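Local coordinates for polysialic acid O-acetyltransferase (Escherichia coli, PDB 3JQY), which catalyses the O-acetylation of capsular polysialic acid, moving acetyl groups from acetyl-CoA onto the sialic acid residues of long polymers, at residues H131-A136 with I164-Y169; F31-N36 with V55-N60; G96-T101 with F118-D123; N49-K54 with C72-V77; V176-G181 with S194-D199. All blocks are in the same frame, centred on the assembly; numbering follows the deposited sequence. Where two conformers were deposited one is given.

Following the chain from the N terminus, four contacts stack strands of one sheet of a left-handed beta-helix, while interaction 1 joins two corners. Interaction 2 opens first, and before it closes interaction 4 has begun; the two cross, sharing strand 53-58, so three strands stand side by side. Interaction 4 closes at strand 71-80, whose other edge meets strand 97-101, and there interaction 3 takes over, ending on strand 119-121. Interaction 1 follows in series, closing a longer loop between 131-136 and 164-169. Interaction 5 comes last and returns to the sheet of interactions 2, 4 and 3, while its Met179 and Ile178 pack against Ile164 and Ile166 of interaction 1.

Interaction 1 of 5, residues H131-A136 with I164-Y169; sequences HDCMIA and IIISSY
The shortest polar bond here runs from Tyr169 N to His131 O, 2.8 Å, with the donor approaching almost straight along the carbonyl bond. One residue earlier the traffic reverses: His131 N gives its hydrogen to Ser168 OG at 3.0 Å, the bond bent to 141°. Serine suits the place because its short hydroxyl, held beside its own backbone N (chi1 -67°), can accept this amide at a corner. At such corners each coil of a left-handed beta-helix turns from one sheet to the next, stacked on the corner of its neighbour, and Asp132 and Tyr169 both take up left-handed backbone angles to make the turn. Tyr169 CA makes a CA-H...O contact with Asp132 O at 3.4 Å, and Tyr169 CD1 lies 4.0 Å from Asp132 CB. That ring also stacks with Trp220 and Tyr238, its hydroxyl bonding Trp220 O. Asp132 OD1 forms a salt bridge with Arg111, and OD2 is hydrogen-bonded to the Tyr238 hydroxyl. The imidazole of His131 is held through ND1 by the backbone N of Arg110. Inward from the corner, Cys133 SG comes to 3.1 Å from Ser167 O, a close approach only: this buried carbonyl has no hydrogen-bond partner.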
# COMPACT_ATOMS: atom_id res chain seq x y z
N HIS B 131 5.48 5.37 -25.42
CA HIS B 131 4.86 4.24 -26.11
C HIS B 131 5.33 2.94 -25.49
O HIS B 131 6.39 2.89 -24.86
CB HIS B 131 5.22 4.26 -27.59
CG HIS B 131 5.09 5.60 -28.24
ND1 HIS B 131 3.87 6.21 -28.45
CD2 HIS B 131 6.02 6.44 -28.75
CE1 HIS B 131 4.05 7.37 -29.04
NE2 HIS B 131 5.35 7.54 -29.23
N ASP B 132 4.54 1.89 -25.67
CA ASP B 132 4.95 0.53 -25.32
C ASP B 132 5.29 0.33 -23.84
O ASP B 132 6.11 -0.52 -23.50
CB ASP B 132 6.13 0.08 -26.18
CG ASP B 132 5.81 0.07 -27.65
OD1 ASP B 132 4.81 -0.59 -28.03
OD2 ASP B 132 6.55 0.71 -28.42
N CYS B 133 4.64 1.10 -22.97
CA CYS B 133 4.84 0.89 -21.53
C CYS B 133 3.88 -0.16 -20.96
O CYS B 133 2.79 -0.40 -21.50
CB CYS B 133 4.71 2.20 -20.75
SG CYS B 133 6.07 3.36 -21.03
N MET B 134 4.31 -0.79 -19.87
CA MET B 134 3.47 -1.71 -19.13
C MET B 134 3.33 -1.15 -17.72
O MET B 134 4.26 -1.23 -16.92
CB MET B 134 4.09 -3.11 -19.09
CG MET B 134 3.23 -4.15 -18.36
SD MET B 134 3.80 -5.85 -18.66
CE MET B 134 5.37 -5.83 -17.78
N ILE B 135 2.18 -0.55 -17.44
CA ILE B 135 1.90 0.03 -16.13
C ILE B 135 0.96 -0.90 -15.38
O ILE B 135 -0.18 -1.13 -15.81
CB ILE B 135 1.25 1.42 -16.28
CG1 ILE B 135 2.06 2.32 -17.23
CG2 ILE B 135 1.05 2.07 -14.91
CD1 ILE B 135 3.53 2.42 -16.91
N ALA B 136 1.42 -1.46 -14.27
CA ALA B 136 0.63 -2.42 -13.51
C ALA B 136 -0.49 -1.72 -12.72
O ALA B 136 -0.69 -0.51 -12.85
CB ALA B 136 1.52 -3.21 -12.57
N ILE B 164 6.35 14.81 -14.53
CA ILE B 164 6.76 13.41 -14.50
C ILE B 164 6.84 12.91 -15.93
O ILE B 164 5.92 13.11 -16.72
CB ILE B 164 5.77 12.54 -13.69
CG1 ILE B 164 5.82 12.93 -12.21
CG2 ILE B 164 6.12 11.07 -13.85
CD1 ILE B 164 4.66 12.43 -11.39
N ILE B 165 7.95 12.26 -16.27
CA ILE B 165 8.17 11.80 -17.63
C ILE B 165 8.60 10.35 -17.63
O ILE B 165 9.71 10.01 -17.24
CB ILE B 165 9.26 12.65 -18.35
CG1 ILE B 165 8.91 14.14 -18.27
CG2 ILE B 165 9.40 12.22 -19.80
CD1 ILE B 165 7.56 14.50 -18.85
N ILE B 166 7.68 9.47 -18.03
CA ILE B 166 8.00 8.06 -18.18
C ILE B 166 8.32 7.80 -19.65
O ILE B 166 7.47 7.97 -20.51
CB ILE B 166 6.84 7.17 -17.70
CG1 ILE B 166 6.47 7.53 -16.26
CG2 ILE B 166 7.20 5.69 -17.85
CD1 ILE B 166 5.24 6.84 -15.74
N SER B 167 9.56 7.41 -19.93
CA SER B 167 9.98 7.18 -21.31
C SER B 167 9.26 5.99 -21.92
O SER B 167 8.57 5.24 -21.24
CB SER B 167 11.49 6.97 -21.38
OG SER B 167 12.18 8.15 -21.04
N SER B 168 9.45 5.80 -23.23
CA SER B 168 8.89 4.64 -23.89
C SER B 168 9.51 3.36 -23.34
O SER B 168 10.66 3.34 -22.92
CB SER B 168 9.12 4.72 -25.41
OG SER B 168 8.38 5.79 -25.97
N TYR B 169 8.71 2.30 -23.34
CA TYR B 169 9.17 0.96 -22.98
C TYR B 169 9.67 0.88 -21.54
O TYR B 169 10.77 0.40 -21.26
CB TYR B 169 10.22 0.43 -23.98
CG TYR B 169 10.28 -1.08 -23.99
CD1 TYR B 169 9.18 -1.82 -24.39
CD2 TYR B 169 11.42 -1.76 -23.58
CE1 TYR B 169 9.19 -3.20 -24.39
CE2 TYR B 169 11.45 -3.16 -23.58
CZ TYR B 169 10.33 -3.87 -23.99
OH TYR B 169 10.33 -5.25 -24.00

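Interaction 2 of 5, residues F31-N36 with V55-N60; sequences FSVDDN and VQFNGN
Val33 and Val55 lie side by side at the apolar centre, with Val33 CG2 and Val55 CG1 only 3.3 Å apart. Val55 turns CG1 between its backbone N and carbonyl carbon (chi1 58°), which pushes that methyl against Val33 and leaves CG2 over a face of the Phe57 ring. The edge of the same ring meets Val33, CG1 to Phe57 CE2 being 4.3 Å, and Phe31 adds CD1 at 4.4 Å from Val55 CG1. Branched and aromatic residues suit this cluster, where Val55 also packs on Leu64; Asp35 breaks the face at its polar end, its OD1 bonded to Gly37 N. Four backbone hydrogen bonds stitch the strands, the shortest from Phe57 N to Asp34 O at 2.8 Å. On the other face, Gln56 bends at chi2 (78°) to bring NE2 to Asp34 OD2 in a very short bond of 2.6 Å, on the anti side and 35° out of the carboxylate plane. Gln56 OE1 lies 3.0 Å from the same OD2 without bonding. NE2 also makes a weak bond to Asn58 OD1 at 3.0 Å. Parallel strands one coil apart are how successive coils of a beta-helix stack, here the left-handed one of the hexapeptide-repeat family.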
# COMPACT_ATOMS: atom_id res chain seq x y z
N PHE B 31 -19.03 6.50 -22.96
CA PHE B 31 -18.72 7.70 -22.20
C PHE B 31 -19.95 8.46 -21.71
O PHE B 31 -20.99 8.50 -22.38
CB PHE B 31 -17.86 8.66 -23.02
CG PHE B 31 -16.37 8.44 -22.86
CD1 PHE B 31 -15.64 9.23 -21.99
CD2 PHE B 31 -15.72 7.46 -23.60
CE1 PHE B 31 -14.28 9.04 -21.84
CE2 PHE B 31 -14.35 7.27 -23.46
CZ PHE B 31 -13.63 8.06 -22.58
N SER B 32 -19.83 9.05 -20.53
CA SER B 32 -20.74 10.08 -20.10
C SER B 32 -19.93 11.36 -20.06
O SER B 32 -18.78 11.36 -19.64
CB SER B 32 -21.31 9.77 -18.72
OG SER B 32 -20.30 9.80 -17.73
N VAL B 33 -20.52 12.46 -20.54
CA VAL B 33 -19.80 13.72 -20.58
C VAL B 33 -20.56 14.77 -19.80
O VAL B 33 -21.76 14.94 -19.99
CB VAL B 33 -19.60 14.20 -22.03
CG1 VAL B 33 -18.86 15.53 -22.04
CG2 VAL B 33 -18.85 13.15 -22.84
N ASP B 34 -19.85 15.46 -18.92
CA ASP B 34 -20.43 16.58 -18.18
C ASP B 34 -19.55 17.81 -18.36
O ASP B 34 -18.36 17.78 -18.07
CB ASP B 34 -20.56 16.23 -16.70
CG ASP B 34 -21.28 17.31 -15.93
OD1 ASP B 34 -22.33 17.79 -16.41
OD2 ASP B 34 -20.80 17.67 -14.83
N ASP B 35 -20.15 18.89 -18.84
CA ASP B 35 -19.38 20.07 -19.20
C ASP B 35 -19.93 21.31 -18.50
O ASP B 35 -21.05 21.73 -18.77
CB ASP B 35 -19.40 20.24 -20.72
CG ASP B 35 -18.45 21.33 -21.21
OD1 ASP B 35 -17.97 22.12 -20.37
OD2 ASP B 35 -18.20 21.38 -22.43
N ASN B 36 -19.13 21.87 -17.59
CA ASN B 36 -19.54 23.06 -16.84
C ASN B 36 -18.88 24.35 -17.32
O ASN B 36 -19.07 25.40 -16.72
CB ASN B 36 -19.26 22.88 -15.35
CG ASN B 36 -19.98 21.69 -14.76
OD1 ASN B 36 -20.91 21.15 -15.35
ND2 ASN B 36 -19.55 21.29 -13.57
N VAL B 55 -16.02 11.82 -18.63
CA VAL B 55 -15.23 13.04 -18.75
C VAL B 55 -16.00 14.18 -18.09
O VAL B 55 -17.21 14.34 -18.29
CB VAL B 55 -14.88 13.37 -20.22
CG1 VAL B 55 -16.13 13.52 -21.05
CG2 VAL B 55 -14.03 14.64 -20.29
N GLN B 56 -15.29 14.94 -17.27
CA GLN B 56 -15.86 16.04 -16.53
C GLN B 56 -15.04 17.28 -16.81
O GLN B 56 -13.85 17.32 -16.50
CB GLN B 56 -15.84 15.73 -15.03
CG GLN B 56 -16.32 16.86 -14.14
CD GLN B 56 -17.83 16.97 -14.11
OE1 GLN B 56 -18.53 15.98 -13.85
NE2 GLN B 56 -18.34 18.17 -14.37
N PHE B 57 -15.65 18.29 -17.41
CA PHE B 57 -14.98 19.56 -17.66
C PHE B 57 -15.42 20.57 -16.61
O PHE B 57 -16.56 21.06 -16.66
CB PHE B 57 -15.35 20.12 -19.05
CG PHE B 57 -14.84 19.30 -20.22
CD1 PHE B 57 -13.51 19.36 -20.60
CD2 PHE B 57 -15.71 18.51 -20.96
CE1 PHE B 57 -13.05 18.64 -21.68
CE2 PHE B 57 -15.25 17.78 -22.05
CZ PHE B 57 -13.92 17.85 -22.41
N ASN B 58 -14.54 20.87 -15.66
CA ASN B 58 -14.81 21.90 -14.66
C ASN B 58 -13.94 23.13 -14.94
O ASN B 58 -13.18 23.57 -14.07
CB ASN B 58 -14.51 21.40 -13.25
CG ASN B 58 -15.52 20.38 -12.75
OD1 ASN B 58 -16.67 20.35 -13.18
ND2 ASN B 58 -15.09 19.53 -11.82
N GLY B 59 -14.05 23.65 -16.15
CA GLY B 59 -13.24 24.77 -16.59
C GLY B 59 -13.43 25.01 -18.07
O GLY B 59 -14.28 24.39 -18.69
N ASN B 60 -12.62 25.89 -18.64
CA ASN B 60 -12.78 26.31 -20.03
C ASN B 60 -11.59 25.95 -20.91
O ASN B 60 -10.46 25.81 -20.44
CB ASN B 60 -12.98 27.82 -20.08
CG ASN B 60 -14.05 28.30 -19.12
OD1 ASN B 60 -15.10 27.67 -18.97
ND2 ASN B 60 -13.79 29.43 -18.45

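Interaction 3 of 5, residues G96-T101 with F118-D123; sequences GDIVAT and FEVVTD
Ile98 and Val120 meet on the buried side of this parallel strand pair, Ile98 CG2 standing 4.3 Å from Val120 CB, and both also pack on Val106 of the next sheet. Beside them the Phe118 ring, swung out with CG anti to its backbone N (chi1 -174°), brings CE2 to 4.2 Å from Ile98 CG1. Aliphatic branches and a flat ring fill this interior closely. Where the chain rounds its corner, Gly96 CA lies 3.3 Å from Phe118 O; a side chain would clash with that oxygen, and at phi 103° it would also jam against the preceding carbonyl. The strands are neighbouring rungs of a left-handed beta-helix, tied by regular bonds such as that from Val120 N to Asp97 O. Elsewhere the join is looser and takes in water. Asp97 OD1 and Phe118 O share a water that donates to both, and Phe118 O also takes the amide hydrogen of Asp97. At Val99 and Val121 the strands spread before closing again at Thr101 and Asp123, and a second water accepts from Thr122 N and Thr101 OG1 and donates to Val99 O. The Thr122 side chain, buried beside Val106, substitutes its hydroxyl for direct backbone bonds: with chi1 at 59°, OG1 donates to Val99 O at 2.9 Å and accepts from Thr101 N, also at 2.9 Å. The side chain of Val121 lies about 6 Å from Gly146, which probably helps bind acetyl-CoA, as in related enzymes.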
# COMPACT_ATOMS: atom_id res chain seq x y z
N GLY B 96 -8.75 3.90 -14.65
CA GLY B 96 -8.36 4.79 -13.57
C GLY B 96 -8.80 6.23 -13.68
O GLY B 96 -9.77 6.56 -14.37
N ASP B 97 -8.08 7.10 -12.99
CA ASP B 97 -8.47 8.49 -12.86
C ASP B 97 -7.36 9.41 -13.30
O ASP B 97 -6.26 9.37 -12.76
CB ASP B 97 -8.82 8.79 -11.40
CG ASP B 97 -10.05 8.04 -10.93
OD1 ASP B 97 -9.90 7.10 -10.12
OD2 ASP B 97 -11.17 8.37 -11.39
N ILE B 98 -7.66 10.26 -14.28
CA ILE B 98 -6.70 11.27 -14.72
C ILE B 98 -7.26 12.65 -14.40
O ILE B 98 -8.33 13.01 -14.89
CB ILE B 98 -6.46 11.21 -16.24
CG1 ILE B 98 -5.87 9.85 -16.63
CG2 ILE B 98 -5.54 12.34 -16.67
CD1 ILE B 98 -5.73 9.68 -18.15
N VAL B 99 -6.55 13.41 -13.57
CA VAL B 99 -6.99 14.76 -13.24
C VAL B 99 -5.98 15.77 -13.79
O VAL B 99 -4.81 15.77 -13.37
CB VAL B 99 -7.19 14.94 -11.72
CG1 VAL B 99 -7.71 16.34 -11.40
CG2 VAL B 99 -8.15 13.87 -11.20
N ALA B 100 -6.44 16.61 -14.71
CA ALA B 100 -5.61 17.64 -15.35
C ALA B 100 -6.03 19.00 -14.83
O ALA B 100 -7.15 19.44 -15.06
CB ALA B 100 -5.76 17.58 -16.88
N THR B 101 -5.12 19.66 -14.12
CA THR B 101 -5.49 20.81 -13.30
C THR B 101 -4.71 22.05 -13.68
O THR B 101 -3.48 22.03 -13.76
CB THR B 101 -5.23 20.52 -11.80
OG1 THR B 101 -6.05 19.43 -11.36
CG2 THR B 101 -5.52 21.74 -10.95
N PHE B 118 -5.10 3.18 -11.46
CA PHE B 118 -4.25 4.25 -11.98
C PHE B 118 -4.76 5.62 -11.54
O PHE B 118 -5.96 5.88 -11.59
CB PHE B 118 -4.25 4.16 -13.51
CG PHE B 118 -3.31 5.12 -14.19
CD1 PHE B 118 -1.95 5.06 -13.97
CD2 PHE B 118 -3.80 6.03 -15.12
CE1 PHE B 118 -1.08 5.92 -14.64
CE2 PHE B 118 -2.95 6.89 -15.79
CZ PHE B 118 -1.59 6.84 -15.55
N GLU B 119 -3.85 6.49 -11.08
CA GLU B 119 -4.21 7.87 -10.75
C GLU B 119 -3.15 8.83 -11.27
O GLU B 119 -1.95 8.59 -11.08
CB GLU B 119 -4.30 8.09 -9.23
CG GLU B 119 -5.10 7.07 -8.43
CD GLU B 119 -5.00 7.32 -6.93
OE1 GLU B 119 -4.68 8.47 -6.54
OE2 GLU B 119 -5.23 6.38 -6.13
N VAL B 120 -3.57 9.92 -11.91
CA VAL B 120 -2.66 11.01 -12.24
C VAL B 120 -3.08 12.29 -11.54
O VAL B 120 -4.25 12.68 -11.61
CB VAL B 120 -2.60 11.27 -13.76
CG1 VAL B 120 -1.73 12.50 -14.04
CG2 VAL B 120 -2.05 10.05 -14.49
N VAL B 121 -2.13 12.94 -10.87
CA VAL B 121 -2.37 14.19 -10.15
C VAL B 121 -1.46 15.27 -10.74
O VAL B 121 -0.26 15.07 -10.84
CB VAL B 121 -2.01 14.04 -8.66
CG1 VAL B 121 -2.35 15.32 -7.89
CG2 VAL B 121 -2.72 12.84 -8.05
N THR B 122 -2.02 16.42 -11.11
CA THR B 122 -1.22 17.49 -11.69
C THR B 122 -1.55 18.85 -11.09
O THR B 122 -2.49 18.99 -10.31
CB THR B 122 -1.48 17.62 -13.21
OG1 THR B 122 -2.87 17.89 -13.42
CG2 THR B 122 -1.09 16.35 -13.94
N ASP B 123 -0.76 19.85 -11.46
CA ASP B 123 -1.06 21.25 -11.16
C ASP B 123 -0.17 22.13 -12.02
O ASP B 123 1.00 22.35 -11.69
CB ASP B 123 -0.85 21.56 -9.67
CG ASP B 123 -1.25 22.98 -9.30
OD1 ASP B 123 -1.71 23.73 -10.19
OD2 ASP B 123 -1.12 23.34 -8.12
O HOH W 1 -8.00 4.95 -9.95
O HOH W 2 -4.84 16.93 -10.38

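Interaction 4 of 5, residues N49-K54 with C72-V77; sequences NSKENK and CRWLTV
Lys51 CG is tucked in over its own main chain (chi1 71°), while Trp74 keeps its CG beside its N (chi1 -70°); these torsions, with a lysine bend at chi3 (-62°), let the lysine chain run alongside the indole and over one face. Lys51 CG sits 4.2 Å from the centroid of the Trp74 six-membered ring, a CH-pi contact. Over the same face, Glu52 CB lies 3.6 Å from the centroid of the five-membered ring. Methylenes suit this place because they can lie over the indole, while the Glu52 carboxylate leads away. Lys51 CD covers a face of the Arg73 guanidinium, 3.4 Å from NH2; the charges, Lys51 NZ and Arg73 NH2, stay 4.6 Å apart and probably disfavour closer approach. Arg73 NH1 donates to Asn49 O at 2.9 Å, in its own plane but from above the carbonyl plane. The Asn49 amide nitrogen is turned to Glu71. The short hydroxyl of Ser50, held beside its own N, accepts from Cys72 N at 3.0 Å and bonds Val48 O. Further on, Lys54 N bonds Leu75 O at 2.8 Å, and a water donates to Glu52 O and bonds Thr76 OG1. Glu52 and Trp74 share left-handed backbone angles: two stacked coils of the left-handed beta-helix turn this corner together. They lead into strand 53-58, flanked by strand 31-35, and strand 71-80, whose Cys72 and Leu75 rest on Ile94 of strand 93-95.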
# COMPACT_ATOMS: atom_id res chain seq x y z
N ASN B 49 -13.62 -2.53 -26.89
CA ASN B 49 -13.87 -3.14 -25.59
C ASN B 49 -13.98 -2.15 -24.43
O ASN B 49 -13.47 -2.40 -23.34
CB ASN B 49 -12.76 -4.15 -25.29
CG ASN B 49 -13.08 -5.05 -24.11
OD1 ASN B 49 -14.23 -5.46 -23.92
ND2 ASN B 49 -12.07 -5.37 -23.32
N SER B 50 -14.65 -1.03 -24.66
CA SER B 50 -14.71 0.07 -23.69
C SER B 50 -16.04 0.16 -22.95
O SER B 50 -17.09 -0.17 -23.51
CB SER B 50 -14.42 1.40 -24.39
OG SER B 50 -13.10 1.42 -24.91
N LYS B 51 -16.00 0.63 -21.71
CA LYS B 51 -17.21 0.76 -20.90
C LYS B 51 -17.02 1.66 -19.69
O LYS B 51 -15.91 1.78 -19.15
CB LYS B 51 -17.66 -0.62 -20.42
CG LYS B 51 -16.76 -1.22 -19.36
CD LYS B 51 -17.22 -2.62 -18.96
CE LYS B 51 -18.61 -2.60 -18.37
NZ LYS B 51 -19.04 -3.97 -17.94
N GLU B 52 -18.11 2.30 -19.26
CA GLU B 52 -18.18 2.96 -17.97
C GLU B 52 -17.16 4.08 -17.81
O GLU B 52 -16.54 4.23 -16.76
CB GLU B 52 -18.01 1.95 -16.83
CG GLU B 52 -19.11 0.89 -16.78
CD GLU B 52 -20.42 1.44 -16.25
OE1 GLU B 52 -20.44 2.60 -15.77
OE2 GLU B 52 -21.44 0.72 -16.31
N ASN B 53 -17.00 4.88 -18.87
CA ASN B 53 -16.04 5.98 -18.84
C ASN B 53 -16.72 7.33 -18.61
O ASN B 53 -17.90 7.50 -18.91
CB ASN B 53 -15.25 6.01 -20.14
CG ASN B 53 -14.61 4.69 -20.45
OD1 ASN B 53 -14.92 4.05 -21.47
ND2 ASN B 53 -13.73 4.24 -19.56
N LYS B 54 -15.96 8.28 -18.08
CA LYS B 54 -16.51 9.60 -17.79
C LYS B 54 -15.52 10.72 -18.08
O LYS B 54 -14.33 10.59 -17.81
CB LYS B 54 -16.96 9.66 -16.33
CG LYS B 54 -18.09 8.70 -15.99
CD LYS B 54 -17.97 8.15 -14.56
CE LYS B 54 -17.88 9.26 -13.53
NZ LYS B 54 -19.02 10.22 -13.64
N CYS B 72 -10.78 1.96 -23.16
CA CYS B 72 -10.98 2.67 -21.90
C CYS B 72 -12.02 1.92 -21.10
O CYS B 72 -13.14 1.73 -21.56
CB CYS B 72 -11.50 4.08 -22.16
SG CYS B 72 -10.40 5.10 -23.15
N ARG B 73 -11.64 1.48 -19.90
CA ARG B 73 -12.58 0.83 -19.00
C ARG B 73 -12.51 1.45 -17.61
O ARG B 73 -11.45 1.49 -16.98
CB ARG B 73 -12.32 -0.68 -18.95
CG ARG B 73 -12.45 -1.35 -20.32
CD ARG B 73 -11.99 -2.79 -20.31
NE ARG B 73 -12.84 -3.64 -19.49
CZ ARG B 73 -13.99 -4.17 -19.90
NH1 ARG B 73 -14.44 -3.94 -21.13
NH2 ARG B 73 -14.69 -4.94 -19.07
N TRP B 74 -13.65 1.96 -17.16
CA TRP B 74 -13.73 2.69 -15.90
C TRP B 74 -12.69 3.80 -15.85
O TRP B 74 -12.04 4.02 -14.83
CB TRP B 74 -13.61 1.75 -14.70
CG TRP B 74 -14.82 0.90 -14.58
CD1 TRP B 74 -16.02 1.25 -14.01
CD2 TRP B 74 -14.99 -0.43 -15.06
NE1 TRP B 74 -16.91 0.22 -14.10
CE2 TRP B 74 -16.30 -0.83 -14.74
CE3 TRP B 74 -14.15 -1.33 -15.72
CZ2 TRP B 74 -16.80 -2.09 -15.06
CZ3 TRP B 74 -14.64 -2.59 -16.04
CH2 TRP B 74 -15.96 -2.96 -15.71
N LEU B 75 -12.55 4.51 -16.96
CA LEU B 75 -11.69 5.68 -17.01
C LEU B 75 -12.50 6.93 -16.68
O LEU B 75 -13.59 7.12 -17.21
CB LEU B 75 -11.09 5.81 -18.41
CG LEU B 75 -10.32 7.11 -18.67
CD1 LEU B 75 -9.04 7.13 -17.85
CD2 LEU B 75 -10.03 7.27 -20.15
N THR B 76 -11.97 7.77 -15.79
CA THR B 76 -12.55 9.07 -15.48
C THR B 76 -11.48 10.12 -15.73
O THR B 76 -10.38 10.03 -15.18
CB THR B 76 -13.02 9.17 -14.01
OG1 THR B 76 -13.97 8.14 -13.73
CG2 THR B 76 -13.65 10.54 -13.74
N VAL B 77 -11.80 11.09 -16.58
CA VAL B 77 -10.89 12.21 -16.85
C VAL B 77 -11.55 13.48 -16.35
O VAL B 77 -12.64 13.84 -16.81
CB VAL B 77 -10.59 12.35 -18.35
CG1 VAL B 77 -9.59 13.46 -18.57
CG2 VAL B 77 -10.06 11.04 -18.92
O HOH W 3 -15.56 5.94 -14.80

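Interaction 5 of 5, residues V176-G181 with S194-D199; sequences VSIMKG and SIVTKD
The backbone of Ser177 both donates and accepts across this strand pair: its N gives a hydrogen to Ser194 O at 3.1 Å, and Ser177 O takes the one from Val196 N at 2.9 Å. Val196 O is then satisfied by Met179 N, also at 2.9 Å, in a nearly straight bond of 167°. Past Met179 the backbones part, and direct bonding gives way to a water that donates to Lys180 O and to Thr197 O, each at 2.8 Å. Polar side chains find partners next door: Ser194 OG bonds Gly191 O, Asp199 OD1 takes the amide of Ser183, and Lys180 NZ forms a salt bridge with Asp145. Apolar residues fill the rest. Met179, flexible and bent at chi2 (-51°), folds across Ile195 so that its CE rests 3.8 Å from Ile195 CG2, and Tyr192 of the third subunit packs on both. On the other face, Ile178 CG1 and Val196 CB stand 4.4 Å apart inside the coil. Lys180 and Lys198, with Asp145, probably contribute to cofactor binding, consistent with an acetyl-CoA site beside a subunit boundary, as in hexapeptide-repeat acetyltransferases built on a left-handed beta-helix.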
# COMPACT_ATOMS: atom_id res chain seq x y z
N VAL B 176 2.81 1.28 -6.93
CA VAL B 176 3.96 2.19 -7.03
C VAL B 176 3.45 3.61 -7.10
O VAL B 176 2.45 3.88 -7.75
CB VAL B 176 4.72 1.94 -8.35
CG1 VAL B 176 5.62 3.13 -8.69
CG2 VAL B 176 5.53 0.65 -8.27
N SER B 177 4.15 4.53 -6.44
CA SER B 177 3.95 5.96 -6.65
C SER B 177 5.20 6.53 -7.27
O SER B 177 6.33 6.24 -6.83
CB SER B 177 3.66 6.69 -5.35
OG SER B 177 2.33 6.49 -4.94
N ILE B 178 5.01 7.33 -8.31
CA ILE B 178 6.08 8.13 -8.86
C ILE B 178 5.79 9.58 -8.49
O ILE B 178 4.73 10.11 -8.81
CB ILE B 178 6.20 7.94 -10.37
CG1 ILE B 178 6.54 6.48 -10.69
CG2 ILE B 178 7.28 8.85 -10.94
CD1 ILE B 178 6.77 6.22 -12.16
N MET B 179 6.74 10.22 -7.80
CA MET B 179 6.53 11.57 -7.27
C MET B 179 7.01 12.67 -8.23
O MET B 179 7.51 12.39 -9.31
CB MET B 179 7.19 11.72 -5.90
CG MET B 179 6.69 10.73 -4.86
SD MET B 179 4.88 10.70 -4.74
CE MET B 179 4.65 9.96 -3.12
N LYS B 180 6.84 13.93 -7.82
CA LYS B 180 7.03 15.03 -8.76
C LYS B 180 8.47 15.16 -9.25
O LYS B 180 9.43 14.88 -8.51
CB LYS B 180 6.56 16.36 -8.16
CG LYS B 180 7.41 16.86 -7.00
CD LYS B 180 6.74 18.08 -6.37
CE LYS B 180 7.51 18.57 -5.15
NZ LYS B 180 7.60 17.51 -4.09
N GLY B 181 8.62 15.56 -10.51
CA GLY B 181 9.92 15.88 -11.07
C GLY B 181 10.73 14.68 -11.48
O GLY B 181 11.91 14.81 -11.82
N SER B 194 7.30 0.37 -4.88
CA SER B 194 8.24 1.49 -4.84
C SER B 194 7.55 2.84 -4.61
O SER B 194 6.41 3.04 -5.01
CB SER B 194 9.04 1.56 -6.14
OG SER B 194 9.84 0.40 -6.29
N ILE B 195 8.27 3.76 -3.98
CA ILE B 195 7.96 5.18 -4.11
C ILE B 195 9.20 5.85 -4.69
O ILE B 195 10.25 5.90 -4.05
CB ILE B 195 7.54 5.84 -2.77
CG1 ILE B 195 6.26 5.17 -2.24
CG2 ILE B 195 7.33 7.34 -2.97
CD1 ILE B 195 5.63 5.85 -1.03
N VAL B 196 9.07 6.32 -5.92
CA VAL B 196 10.19 6.86 -6.67
C VAL B 196 10.21 8.38 -6.54
O VAL B 196 9.25 9.06 -6.91
CB VAL B 196 10.09 6.49 -8.16
CG1 VAL B 196 11.32 7.01 -8.91
CG2 VAL B 196 9.94 4.98 -8.33
N THR B 197 11.31 8.91 -6.00
CA THR B 197 11.40 10.34 -5.73
C THR B 197 12.52 11.03 -6.51
O THR B 197 12.57 12.26 -6.54
CB THR B 197 11.61 10.61 -4.22
OG1 THR B 197 12.84 10.00 -3.80
CG2 THR B 197 10.47 10.03 -3.41
N LYS B 198 13.29 10.23 -7.18
CA LYS B 198 14.41 10.78 -7.94
C LYS B 198 14.52 10.10 -9.31
O LYS B 198 14.06 8.98 -9.48
CB LYS B 198 15.72 10.60 -7.17
CG LYS B 198 15.77 11.38 -5.87
CD LYS B 198 17.10 11.14 -5.17
CE LYS B 198 17.18 11.87 -3.84
NZ LYS B 198 17.11 13.35 -4.03
N ASP B 199 15.12 10.72 -10.31
CA ASP B 199 15.21 10.16 -11.66
C ASP B 199 15.77 8.74 -11.65
O ASP B 199 16.65 8.41 -10.86
CB ASP B 199 16.11 11.02 -12.55
CG ASP B 199 15.53 12.39 -12.83
OD1 ASP B 199 14.34 12.61 -12.56
OD2 ASP B 199 16.28 13.27 -13.32
O HOH W 4 10.17 13.62 -6.18